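Local atomic coordinates of N-isopropylammelide isopropylaminohydrolase (Burkholderia multivorans ATCC 17616, PDB entry 6NBO), a protein that belongs to the amidohydrolase family of metal-dependent hydrolases and carries zinc in its TIM-barrel domain. Residues I27-D32 with L387-G392. Sequence-based numbering, arbitrary orientation.
Sequences ILIEGD and LVVSSG
Gly-31 and Asp-32 meet Ser-391 and Gly-392 where two strands run out into turns. The backbones come nearest at Asp-32 and Ser-391, with their CA atoms 4.3 Å apart. No direct hydrogen bond joins the segments. Two CA-H...O contacts cross instead. Gly-392 CA lies 3.6 Å from Gly-31 O, and one of its hydrogens points almost straight at that oxygen, with 174° at the hydrogen. Asp-32 CA meets Ser-391 O at 3.4 Å, with a more bent angle of 136° at the hydrogen. A water also bridges Gly-31 O and Gly-392 O.

Strand 25-30 belongs to a small mixed sheet with 11-17, 33-38 and 48-51. Strand 387-390 pairs with 367-370 and 393-397, near the C-terminus. Two beta-hairpin turns meet here, type II' at Gly-31 and Asp-32, before strand 33-38, and type I' at Ser-391 and Gly-392. Amidohydrolases commonly have such a beta domain beside the metal-binding barrel, built from both ends of the chain. The contact joins the N- and C-terminal parts of this region.

Ile-29 supplies the apolar side. Its CG2 is anti to the backbone N and rests on Gly-392 CA at 3.7 Å. The other branch ends in CD1, which touches Val-389 CG1 at 4.2 Å. Ala-365 also packs on Ile-29. At the more open end, the CB atoms of Asp-32 and Ser-391 lie 4.0 Å apart. A second water spans their polar ends. It donates to Asp-32 OD2 and lies 2.6 Å from Ser-391 OG. Asp-366 OD1 accepts a hydrogen bond from Ser-391 N.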
loop_
_atom_site.group_PDB
_atom_site.type_symbol
_atom_site.label_atom_id
_atom_site.label_comp_id
_atom_site.label_asym_id
_atom_site.label_seq_id
_atom_site.Cartn_x
_atom_site.Cartn_y
_atom_site.Cartn_z
ATOM N N ILE A 27 19.596 16.883 7.249
ATOM C CA ILE A 27 19.408 15.466 7.545
ATOM C C ILE A 27 20.718 14.767 7.235
ATOM O O ILE A 27 21.139 14.722 6.074
ATOM C CB ILE A 27 18.260 14.842 6.726
ATOM C CG1 ILE A 27 16.941 15.555 7.007
ATOM C CG2 ILE A 27 18.130 13.339 7.045
ATOM C CD1 ILE A 27 15.775 15.090 6.085
ATOM N N LEU A 28 21.363 14.225 8.267
ATOM C CA LEU A 28 22.578 13.446 8.098
ATOM C C LEU A 28 22.216 11.968 8.019
ATOM O O LEU A 28 21.543 11.437 8.909
ATOM C CB LEU A 28 23.553 13.678 9.256
ATOM C CG LEU A 28 24.850 12.865 9.186
ATOM C CD1 LEU A 28 25.672 13.241 7.949
ATOM C CD2 LEU A 28 25.692 13.023 10.460
ATOM N N ILE A 29 22.693 11.306 6.973
ATOM C CA ILE A 29 22.426 9.894 6.735
ATOM C C ILE A 29 23.742 9.152 6.828
ATOM O O ILE A 29 24.754 9.605 6.278
ATOM C CB ILE A 29 21.774 9.682 5.351
ATOM C CG1 ILE A 29 20.349 10.224 5.366
ATOM C CG2 ILE A 29 21.834 8.214 4.938
ATOM C CD1 ILE A 29 19.826 10.547 3.973
ATOM N N GLU A 30 23.749 8.024 7.541
ATOM C CA GLU A 30 24.906 7.143 7.514
ATOM C C GLU A 30 24.438 5.705 7.344
ATOM O O GLU A 30 23.503 5.270 8.021
ATOM C CB GLU A 30 25.760 7.297 8.788
ATOM C CG GLU A 30 26.304 8.712 8.916
ATOM C CD GLU A 30 27.243 8.902 10.074
ATOM O OE1 GLU A 30 27.358 7.983 10.913
ATOM O OE2 GLU A 30 27.886 9.981 10.132
ATOM N N GLY A 31 25.098 4.967 6.452
ATOM C CA GLY A 31 24.602 3.634 6.129
ATOM C C GLY A 31 23.178 3.742 5.604
ATOM O O GLY A 31 22.854 4.622 4.800
ATOM N N ASP A 32 22.279 2.881 6.078
ATOM C CA ASP A 32 20.903 2.945 5.594
ATOM C C ASP A 32 19.958 3.652 6.566
ATOM O O ASP A 32 18.735 3.505 6.445
ATOM C CB ASP A 32 20.378 1.543 5.262
ATOM C CG ASP A 32 20.261 0.650 6.478
ATOM O OD1 ASP A 32 20.790 1.006 7.543
ATOM O OD2 ASP A 32 19.630 -0.419 6.371
ATOM N N LEU A 387 14.633 14.589 -5.694
ATOM C CA LEU A 387 15.608 13.631 -5.185
ATOM C C LEU A 387 14.860 12.515 -4.482
ATOM O O LEU A 387 13.922 12.778 -3.730
ATOM C CB LEU A 387 16.585 14.280 -4.194
ATOM C CG LEU A 387 17.655 13.348 -3.609
ATOM C CD1 LEU A 387 18.630 12.921 -4.700
ATOM C CD2 LEU A 387 18.405 14.026 -2.475
ATOM N N VAL A 388 15.253 11.270 -4.741
ATOM C CA VAL A 388 14.769 10.134 -3.967
ATOM C C VAL A 388 15.992 9.432 -3.406
ATOM O O VAL A 388 16.913 9.074 -4.156
ATOM C CB VAL A 388 13.898 9.168 -4.792
ATOM C CG1 VAL A 388 13.379 8.038 -3.901
ATOM C CG2 VAL A 388 12.714 9.912 -5.430
ATOM N N VAL A 389 16.016 9.278 -2.086
ATOM C CA VAL A 389 17.018 8.492 -1.381
ATOM C C VAL A 389 16.308 7.286 -0.799
ATOM O O VAL A 389 15.241 7.425 -0.189
ATOM C CB VAL A 389 17.696 9.309 -0.269
ATOM C CG1 VAL A 389 18.713 8.448 0.468
ATOM C CG2 VAL A 389 18.332 10.557 -0.855
ATOM N N SER A 390 16.880 6.109 -0.993
ATOM C CA SER A 390 16.265 4.901 -0.467
ATOM C C SER A 390 17.331 4.090 0.239
ATOM O O SER A 390 18.370 3.785 -0.355
ATOM C CB SER A 390 15.612 4.088 -1.585
ATOM O OG SER A 390 15.026 2.917 -1.056
ATOM N N SER A 391 17.070 3.755 1.504
ATOM C CA SER A 391 18.042 3.060 2.345
ATOM C C SER A 391 19.398 3.755 2.295
ATOM O O SER A 391 20.450 3.110 2.229
ATOM C CB SER A 391 18.171 1.589 1.955
ATOM O OG SER A 391 17.030 0.870 2.387
ATOM N N GLY A 392 19.369 5.087 2.317
ATOM C CA GLY A 392 20.586 5.873 2.367
ATOM C C GLY A 392 21.303 6.057 1.048
ATOM O O GLY A 392 22.364 6.691 1.027
HETATM O O HOH W 1 24.439 6.249 3.204
HETATM O O HOH W 2 17.852 -0.912 4.098
#